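Local coordinates for protein potential RNA-dependent RNA polymerase (Human picobirnavirus, PDB 5I62) that catalyses RNA-templated RNA synthesis as an RNA-dependent RNA polymerase, serving both transcription and genome replication of a double-stranded RNA virus, at residues K109-A114 / H335-H340; Q339-I344 / Y377-L382; E279-L284 / N328-L333. All coordinates share one frame; numbering follows the deposited sequence.

Interaction 1 of 3, residues K109-A114 / H335-H340; sequences KAISAA and HRVLQH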
loop_
_atom_site.group_PDB
_atom_site.type_symbol
_atom_site.label_atom_id
_atom_site.label_comp_id
_atom_site.label_asym_id
_atom_site.label_seq_id
_atom_site.Cartn_x
_atom_site.Cartn_y
_atom_site.Cartn_z
ATOM N N LYS A 109 27.804 0.446 -7.630
ATOM C CA LYS A 109 27.660 -0.846 -8.300
ATOM C C LYS A 109 26.245 -1.395 -8.149
ATOM O O LYS A 109 25.720 -2.045 -9.064
ATOM C CB LYS A 109 28.674 -1.853 -7.753
ATOM C CG LYS A 109 30.134 -1.415 -7.899
ATOM C CD LYS A 109 31.112 -2.601 -7.768
ATOM C CE LYS A 109 30.979 -3.326 -6.427
ATOM N NZ LYS A 109 31.873 -4.545 -6.321
ATOM N N ALA A 110 25.620 -1.160 -6.995
ATOM C CA ALA A 110 24.245 -1.619 -6.804
ATOM C C ALA A 110 23.266 -0.853 -7.696
ATOM O O ALA A 110 22.291 -1.431 -8.202
ATOM C CB ALA A 110 23.857 -1.493 -5.342
ATOM N N ILE A 111 23.505 0.444 -7.888
ATOM C CA ILE A 111 22.668 1.244 -8.777
ATOM C C ILE A 111 22.802 0.751 -10.214
ATOM O O ILE A 111 21.807 0.635 -10.940
ATOM C CB ILE A 111 23.015 2.741 -8.644
ATOM C CG1 ILE A 111 22.673 3.257 -7.239
ATOM C CG2 ILE A 111 22.285 3.569 -9.692
ATOM C CD1 ILE A 111 23.258 4.626 -6.932
ATOM N N SER A 112 24.036 0.428 -10.642
ATOM C CA SER A 112 24.234 -0.163 -11.965
ATOM C C SER A 112 23.532 -1.511 -12.090
ATOM O O SER A 112 22.987 -1.834 -13.148
ATOM C CB SER A 112 25.728 -0.338 -12.277
ATOM O OG SER A 112 26.364 0.922 -12.413
ATOM N N ALA A 113 23.593 -2.336 -11.043
ATOM C CA ALA A 113 22.910 -3.626 -11.082
ATOM C C ALA A 113 21.405 -3.442 -11.279
ATOM O O ALA A 113 20.776 -4.142 -12.084
ATOM C CB ALA A 113 23.205 -4.411 -9.806
ATOM N N ALA A 114 20.816 -2.476 -10.583
ATOM C CA ALA A 114 19.382 -2.242 -10.733
ATOM C C ALA A 114 19.043 -1.814 -12.156
ATOM O O ALA A 114 18.072 -2.302 -12.752
ATOM C CB ALA A 114 18.913 -1.205 -9.718
ATOM N N HIS A 335 14.243 0.222 -3.185
ATOM C CA HIS A 335 14.324 -1.033 -2.432
ATOM C C HIS A 335 15.091 -2.098 -3.219
ATOM O O HIS A 335 15.893 -2.855 -2.650
ATOM C CB HIS A 335 12.904 -1.496 -2.093
ATOM C CG HIS A 335 12.820 -2.545 -1.032
ATOM N ND1 HIS A 335 11.674 -2.759 -0.300
ATOM C CD2 HIS A 335 13.717 -3.465 -0.602
ATOM C CE1 HIS A 335 11.875 -3.746 0.555
ATOM N NE2 HIS A 335 13.106 -4.194 0.390
ATOM N N ARG A 336 14.888 -2.146 -4.540
ATOM C CA ARG A 336 15.610 -3.118 -5.349
ATOM C C ARG A 336 17.113 -2.830 -5.331
ATOM O O ARG A 336 17.920 -3.759 -5.242
ATOM C CB ARG A 336 15.066 -3.143 -6.775
ATOM C CG ARG A 336 15.746 -4.204 -7.679
ATOM C CD ARG A 336 15.590 -5.622 -7.116
ATOM N NE ARG A 336 15.671 -6.639 -8.168
ATOM C CZ ARG A 336 15.285 -7.902 -8.020
ATOM N NH1 ARG A 336 14.803 -8.318 -6.855
ATOM N NH2 ARG A 336 15.365 -8.740 -9.042
ATOM N N VAL A 337 17.502 -1.547 -5.365
ATOM C CA VAL A 337 18.915 -1.181 -5.195
ATOM C C VAL A 337 19.454 -1.680 -3.855
ATOM O O VAL A 337 20.578 -2.197 -3.771
ATOM C CB VAL A 337 19.102 0.339 -5.341
ATOM C CG1 VAL A 337 20.569 0.720 -5.100
ATOM C CG2 VAL A 337 18.649 0.795 -6.733
ATOM N N LEU A 338 18.677 -1.496 -2.783
ATOM C CA LEU A 338 19.087 -1.973 -1.465
ATOM C C LEU A 338 19.393 -3.472 -1.485
ATOM O O LEU A 338 20.368 -3.933 -0.878
ATOM C CB LEU A 338 17.992 -1.665 -0.435
ATOM C CG LEU A 338 17.776 -0.224 0.028
ATOM C CD1 LEU A 338 16.541 -0.156 0.939
ATOM C CD2 LEU A 338 19.016 0.297 0.758
ATOM N N GLN A 339 18.548 -4.252 -2.165
ATOM C CA GLN A 339 18.753 -5.696 -2.226
ATOM C C GLN A 339 20.037 -6.022 -2.973
ATOM O O GLN A 339 20.831 -6.859 -2.532
ATOM C CB GLN A 339 17.539 -6.370 -2.886
ATOM C CG GLN A 339 16.219 -6.192 -2.091
ATOM C CD GLN A 339 15.084 -7.043 -2.646
ATOM O OE1 GLN A 339 14.991 -7.262 -3.846
ATOM N NE2 GLN A 339 14.251 -7.575 -1.754
ATOM N N HIS A 340 20.260 -5.371 -4.117
ATOM C CA HIS A 340 21.502 -5.591 -4.851
ATOM C C HIS A 340 22.707 -5.217 -4.004
ATOM O O HIS A 340 23.720 -5.932 -3.993
ATOM C CB HIS A 340 21.513 -4.774 -6.141
ATOM C CG HIS A 340 20.740 -5.397 -7.255
ATOM N ND1 HIS A 340 21.092 -6.607 -7.812
ATOM C CD2 HIS A 340 19.620 -4.992 -7.902
ATOM C CE1 HIS A 340 20.229 -6.916 -8.767
ATOM N NE2 HIS A 340 19.326 -5.951 -8.841
#
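The imidazole ring of H340 receives the methyl of A113 on one face, in a CH-pi contact with CB of A113 3.8 Å from the ring centroid and 19° off the ring normal. The methyl is displaced toward the rim, where CB of A113 comes nearest to ND1 of H340 (3.6 Å). The carbonyl O of A110 and the backbone N of A114 approach the same ring obliquely, the latter 3.9 Å from CD2 of H340. A chi1 of -80° carries the ring to the side of helix 108-116, and NE2 at its edge hydrogen-bonds OE1 of E117, just after that helix. E117 also receives R336, one turn before H340: NE of R336 forms a salt bridge with the same OE1 of E117, while NH1 of R336 binds OE1 of Q339 (3.2 Å) close to the guanidinium plane.

Next to the ring, V337 fills the angle between the helices with its two methyls divided: CG2 meets CB of A114 at 3.6 Å, whereas CG1 lies 3.9 Å from CG1 of I111 and also touches CB of A110. V337 CG1 is anti to the backbone N, which leaves CG2 for the A114 side.

Helix 108-116 crosses helix 327-345, the long motif B helix of the polymerase palm, with 8.2 Å between the short axes and 119° between their directions. Three alanines at the crossing are consistent with this close approach. F106, V276 and L280 cover V337 further. Between the segments the contact is made by methyls and a ring face, with E117 serving the polar groups at the margin. NE2 of H340 would carry a proton as donor to that carboxylate, which would probably raise the pKa of the imidazole, though the neighbouring arginine works against this.

Interaction 2 of 3, residues Q339-I344 / Y377-L382; sequences QHEAAI and YSRHGL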
loop_
_atom_site.group_PDB
_atom_site.type_symbol
_atom_site.label_atom_id
_atom_site.label_comp_id
_atom_site.label_asym_id
_atom_site.label_seq_id
_atom_site.Cartn_x
_atom_site.Cartn_y
_atom_site.Cartn_z
ATOM N N GLN A 339 18.548 -4.252 -2.165
ATOM C CA GLN A 339 18.753 -5.696 -2.226
ATOM C C GLN A 339 20.037 -6.022 -2.973
ATOM O O GLN A 339 20.831 -6.859 -2.532
ATOM C CB GLN A 339 17.539 -6.370 -2.886
ATOM C CG GLN A 339 16.219 -6.192 -2.091
ATOM C CD GLN A 339 15.084 -7.043 -2.646
ATOM O OE1 GLN A 339 14.991 -7.262 -3.846
ATOM N NE2 GLN A 339 14.251 -7.575 -1.754
ATOM N N HIS A 340 20.260 -5.371 -4.117
ATOM C CA HIS A 340 21.502 -5.591 -4.851
ATOM C C HIS A 340 22.707 -5.217 -4.004
ATOM O O HIS A 340 23.720 -5.932 -3.993
ATOM C CB HIS A 340 21.513 -4.774 -6.141
ATOM C CG HIS A 340 20.740 -5.397 -7.255
ATOM N ND1 HIS A 340 21.092 -6.607 -7.812
ATOM C CD2 HIS A 340 19.620 -4.992 -7.902
ATOM C CE1 HIS A 340 20.229 -6.916 -8.767
ATOM N NE2 HIS A 340 19.326 -5.951 -8.841
ATOM N N GLU A 341 22.609 -4.094 -3.285
ATOM C CA GLU A 341 23.742 -3.598 -2.510
ATOM C C GLU A 341 24.101 -4.553 -1.382
ATOM O O GLU A 341 25.284 -4.758 -1.091
ATOM C CB GLU A 341 23.441 -2.208 -1.951
ATOM C CG GLU A 341 24.592 -1.618 -1.151
ATOM C CD GLU A 341 24.172 -0.352 -0.420
ATOM O OE1 GLU A 341 23.234 -0.419 0.416
ATOM O OE2 GLU A 341 24.761 0.715 -0.707
ATOM N N ALA A 342 23.098 -5.157 -0.741
ATOM C CA ALA A 342 23.394 -6.140 0.298
ATOM C C ALA A 342 24.227 -7.299 -0.261
ATOM O O ALA A 342 25.218 -7.721 0.347
ATOM C CB ALA A 342 22.098 -6.653 0.920
ATOM N N ALA A 343 23.832 -7.829 -1.419
ATOM C CA ALA A 343 24.569 -8.938 -2.021
ATOM C C ALA A 343 25.971 -8.502 -2.420
ATOM O O ALA A 343 26.967 -9.169 -2.104
ATOM C CB ALA A 343 23.811 -9.481 -3.236
ATOM N N ILE A 344 26.060 -7.370 -3.111
ATOM C CA ILE A 344 27.329 -6.853 -3.608
ATOM C C ILE A 344 28.266 -6.529 -2.453
ATOM O O ILE A 344 29.473 -6.787 -2.524
ATOM C CB ILE A 344 27.071 -5.625 -4.501
ATOM C CG1 ILE A 344 26.369 -6.041 -5.798
ATOM C CG2 ILE A 344 28.373 -4.870 -4.779
ATOM C CD1 ILE A 344 25.758 -4.863 -6.571
ATOM N N TYR A 377 21.095 -2.204 4.847
ATOM C CA TYR A 377 19.997 -1.277 4.570
ATOM C C TYR A 377 20.042 -0.063 5.500
ATOM O O TYR A 377 19.884 1.080 5.055
ATOM C CB TYR A 377 18.652 -1.976 4.752
ATOM C CG TYR A 377 18.222 -3.028 3.755
ATOM C CD1 TYR A 377 19.088 -3.549 2.795
ATOM C CD2 TYR A 377 16.927 -3.517 3.798
ATOM C CE1 TYR A 377 18.665 -4.536 1.910
ATOM C CE2 TYR A 377 16.489 -4.481 2.920
ATOM C CZ TYR A 377 17.358 -4.990 1.976
ATOM O OH TYR A 377 16.886 -5.955 1.111
ATOM N N SER A 378 20.211 -0.303 6.807
ATOM C CA SER A 378 19.979 0.729 7.817
ATOM C C SER A 378 20.982 1.872 7.723
ATOM O O SER A 378 20.671 3.004 8.114
ATOM C CB SER A 378 20.016 0.119 9.212
ATOM O OG SER A 378 18.929 -0.770 9.385
ATOM N N ARG A 379 22.184 1.604 7.220
ATOM C CA ARG A 379 23.198 2.647 7.111
ATOM C C ARG A 379 22.755 3.803 6.222
ATOM O O ARG A 379 23.355 4.878 6.271
ATOM C CB ARG A 379 24.500 2.053 6.576
ATOM C CG ARG A 379 24.350 1.493 5.189
ATOM C CD ARG A 379 25.633 0.829 4.721
ATOM N NE ARG A 379 25.403 -0.187 3.699
ATOM C CZ ARG A 379 26.381 -0.802 3.035
ATOM N NH1 ARG A 379 27.644 -0.474 3.290
ATOM N NH2 ARG A 379 26.105 -1.743 2.125
ATOM N N HIS A 380 21.729 3.611 5.407
ATOM C CA HIS A 380 21.201 4.695 4.590
ATOM C C HIS A 380 20.154 5.525 5.330
ATOM O O HIS A 380 19.408 6.272 4.694
ATOM C CB HIS A 380 20.627 4.122 3.299
ATOM C CG HIS A 380 21.621 3.314 2.531
ATOM N ND1 HIS A 380 22.764 3.864 1.998
ATOM C CD2 HIS A 380 21.678 1.987 2.258
ATOM C CE1 HIS A 380 23.468 2.919 1.399
ATOM N NE2 HIS A 380 22.830 1.770 1.541
ATOM N N GLY A 381 20.108 5.429 6.654
ATOM C CA GLY A 381 19.138 6.179 7.427
ATOM C C GLY A 381 17.790 5.512 7.548
ATOM O O GLY A 381 16.806 6.194 7.847
ATOM N N LEU A 382 17.713 4.202 7.329
ATOM C CA LEU A 382 16.462 3.465 7.409
ATOM C C LEU A 382 16.378 2.716 8.732
ATOM O O LEU A 382 17.389 2.311 9.305
ATOM C CB LEU A 382 16.325 2.504 6.228
ATOM C CG LEU A 382 16.491 3.246 4.903
ATOM C CD1 LEU A 382 16.659 2.258 3.749
ATOM C CD2 LEU A 382 15.263 4.192 4.684
HETATM O O HOH W 1 14.331 -6.602 1.158
#
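A342 and Y377 are the closest backbone points, their CA atoms 7.3 Å apart, where helix 327-345 passes the last turn of helix 370-378 and the chain that follows. In the palm of a polymerase of this kind these are the helix of motif B and, by its place after the GDD turn, probably that of motif D. G381, with positive phi (85°), continues the turn, and its N, like that of L382, bonds to O of S378.

E341 is extended, with CG anti to the backbone N, and its carboxylate comes to the NE2 edge of the H380 ring from the opposite direction. NE2 of H380 donates to OE1 of E341 over a very short 2.5 Å at 164°; the two planes are only 13° apart. ND1 of H380 bonds to O of V104 and OE2 of E341 accepts from N of D107, which fixes both flat groups against the loop before helix 108-116. CG of R379 lies over the centre of one face of the imidazole, and F106 also stacks with that ring. R379 then runs back toward E341, whose OE2 lies over one guanidinium face; the salt bridge from NH2 of R379 to OE1 of E341 is long, at 3.6 Å, while NE of R379 bonds to O of S376 and NH2 to OG of S345.

On the other flank the tyrosine ring of Y377 brings CE1 to 4.2 Å from CB of A342. Its OH packs against CG of Q339 (3.3 Å), and a water 2.6 Å from that OH, in the plane of the ring, accepts from NE2 of Q339, which also binds O of Q355.

Interaction 3 of 3, residues E279-L284 / N328-L333; sequences ELLADL and NADETL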
loop_
_atom_site.group_PDB
_atom_site.type_symbol
_atom_site.label_atom_id
_atom_site.label_comp_id
_atom_site.label_asym_id
_atom_site.label_seq_id
_atom_site.Cartn_x
_atom_site.Cartn_y
_atom_site.Cartn_z
ATOM N N GLU A 279 17.902 9.030 -9.921
ATOM C CA GLU A 279 18.875 8.502 -10.873
ATOM C C GLU A 279 18.290 7.354 -11.690
ATOM O O GLU A 279 18.519 7.262 -12.901
ATOM C CB GLU A 279 20.147 8.049 -10.144
ATOM C CG GLU A 279 21.240 7.671 -11.122
ATOM C CD GLU A 279 22.573 7.331 -10.464
ATOM O OE1 GLU A 279 22.797 7.717 -9.297
ATOM O OE2 GLU A 279 23.408 6.678 -11.131
ATOM N N LEU A 280 17.559 6.448 -11.037
ATOM C CA LEU A 280 16.927 5.348 -11.761
ATOM C C LEU A 280 15.893 5.866 -12.753
ATOM O O LEU A 280 15.799 5.378 -13.888
ATOM C CB LEU A 280 16.279 4.383 -10.778
ATOM C CG LEU A 280 17.249 3.722 -9.800
ATOM C CD1 LEU A 280 16.464 2.895 -8.784
ATOM C CD2 LEU A 280 18.240 2.855 -10.563
ATOM N N LEU A 281 15.074 6.830 -12.317
ATOM C CA LEU A 281 14.075 7.415 -13.210
ATOM C C LEU A 281 14.736 8.116 -14.393
ATOM O O LEU A 281 14.253 8.024 -15.528
ATOM C CB LEU A 281 13.193 8.398 -12.438
ATOM C CG LEU A 281 12.255 7.706 -11.461
ATOM C CD1 LEU A 281 11.481 8.757 -10.662
ATOM C CD2 LEU A 281 11.315 6.822 -12.246
ATOM N N ALA A 282 15.844 8.819 -14.150
ATOM C CA ALA A 282 16.526 9.492 -15.250
ATOM C C ALA A 282 17.061 8.482 -16.261
ATOM O O ALA A 282 17.076 8.746 -17.471
ATOM C CB ALA A 282 17.644 10.386 -14.714
ATOM N N ASP A 283 17.493 7.309 -15.788
ATOM C CA ASP A 283 17.906 6.243 -16.697
ATOM C C ASP A 283 16.733 5.742 -17.533
ATOM O O ASP A 283 16.861 5.532 -18.744
ATOM C CB ASP A 283 18.520 5.082 -15.906
ATOM C CG ASP A 283 19.154 4.033 -16.812
ATOM O OD1 ASP A 283 20.225 4.314 -17.378
ATOM O OD2 ASP A 283 18.569 2.942 -16.984
ATOM N N LEU A 284 15.582 5.533 -16.892
ATOM C CA LEU A 284 14.416 4.970 -17.570
ATOM C C LEU A 284 13.787 5.948 -18.559
ATOM O O LEU A 284 13.162 5.524 -19.538
ATOM C CB LEU A 284 13.374 4.543 -16.537
ATOM C CG LEU A 284 13.708 3.299 -15.698
ATOM C CD1 LEU A 284 12.797 3.193 -14.471
ATOM C CD2 LEU A 284 13.543 2.069 -16.548
ATOM N N ASN A 328 4.648 4.236 -4.418
ATOM C CA ASN A 328 5.114 2.867 -4.537
ATOM C C ASN A 328 6.288 2.765 -5.508
ATOM O O ASN A 328 7.225 1.993 -5.271
ATOM C CB ASN A 328 3.955 1.972 -4.962
ATOM C CG ASN A 328 4.271 0.518 -4.797
ATOM O OD1 ASN A 328 4.735 -0.134 -5.732
ATOM N ND2 ASN A 328 4.061 -0.001 -3.584
ATOM N N ALA A 329 6.264 3.542 -6.592
ATOM C CA ALA A 329 7.289 3.406 -7.625
ATOM C C ALA A 329 8.666 3.784 -7.090
ATOM O O ALA A 329 9.624 3.007 -7.208
ATOM C CB ALA A 329 6.933 4.257 -8.843
ATOM N N ASP A 330 8.791 4.991 -6.518
ATOM C CA ASP A 330 10.088 5.454 -6.022
ATOM C C ASP A 330 10.658 4.471 -5.008
ATOM O O ASP A 330 11.848 4.142 -5.036
ATOM C CB ASP A 330 9.971 6.836 -5.363
ATOM C CG ASP A 330 9.850 7.978 -6.366
ATOM O OD1 ASP A 330 9.633 7.731 -7.565
ATOM O OD2 ASP A 330 9.987 9.149 -5.930
ATOM N N GLU A 331 9.814 4.031 -4.078
ATOM C CA GLU A 331 10.251 3.153 -3.005
ATOM C C GLU A 331 10.667 1.791 -3.536
ATOM O O GLU A 331 11.684 1.240 -3.109
ATOM C CB GLU A 331 9.138 3.007 -1.981
ATOM C CG GLU A 331 8.904 4.277 -1.199
ATOM C CD GLU A 331 7.945 4.075 -0.056
ATOM O OE1 GLU A 331 7.264 3.024 -0.018
ATOM O OE2 GLU A 331 7.879 4.979 0.805
ATOM N N THR A 332 9.888 1.234 -4.467
ATOM C CA THR A 332 10.179 -0.099 -4.997
ATOM C C THR A 332 11.484 -0.108 -5.786
ATOM O O THR A 332 12.297 -1.041 -5.676
ATOM C CB THR A 332 9.013 -0.571 -5.865
ATOM O OG1 THR A 332 7.834 -0.648 -5.059
ATOM C CG2 THR A 332 9.296 -1.943 -6.474
ATOM N N LEU A 333 11.698 0.925 -6.598
ATOM C CA LEU A 333 12.939 1.046 -7.354
ATOM C C LEU A 333 14.142 1.109 -6.416
ATOM O O LEU A 333 15.149 0.421 -6.625
ATOM C CB LEU A 333 12.883 2.293 -8.233
ATOM C CG LEU A 333 11.955 2.311 -9.446
ATOM C CD1 LEU A 333 12.020 3.702 -10.066
ATOM C CD2 LEU A 333 12.371 1.247 -10.451
#
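L280 and L333 lie alongside each other with their side chains pointing opposite ways, so that CD1 of L280 drops beside the backbone of the other helix, 3.5 Å from O of L333 and 3.7 Å from CB of L333. L281 instead stands roughly perpendicular to L333, laying CD2 of L281 3.9 Å from CD1 of L333. L284 adds a looser touch between its CD1 and CD2 of L333, at 4.5 Å. L333, its CG beside the backbone N (chi1 -71°), is touched by L280, L281 and L284 alike.

Both helices belong to the palm: helix 271-284 follows the motif A strand 257-261 and helix 327-345 carries motif B, crossing at 102° with 10.8 Å between the short axes, a spacing consistent with leucines between them.

D330, one turn before L333, has its side chain set across that of L281, whose CD1 lies 3.7 Å from OD1 of D330. That buried carboxylate has partners beyond the two helices: OD1 of D330 hydrogen-bonds OH of Y218, and OD2 bonds to OH of Y302 and forms a salt bridge with NZ of K301.

From the N terminus, helix 108-116 comes first and meets its partner more than 220 residues later, so interaction 1 closes the longest loop. Interaction 3 falls within that loop and closes a much shorter one, from helix 271-284 to the start of helix 327-345. Interaction 2 opens where interaction 1 ends, sharing Q339 and H340, and closes forward onto 377-382 after the two strands of the GDD hairpin. Helix 327-345 carries interaction 3 first, then 1, then 2, and so joins helix 108-116, helix 271-284 and the end region of helix 370-378. Interactions 1 and 3 touch through V337 and L280, interactions 1 and 2 through L338 and A110; interactions 2 and 3 do not touch.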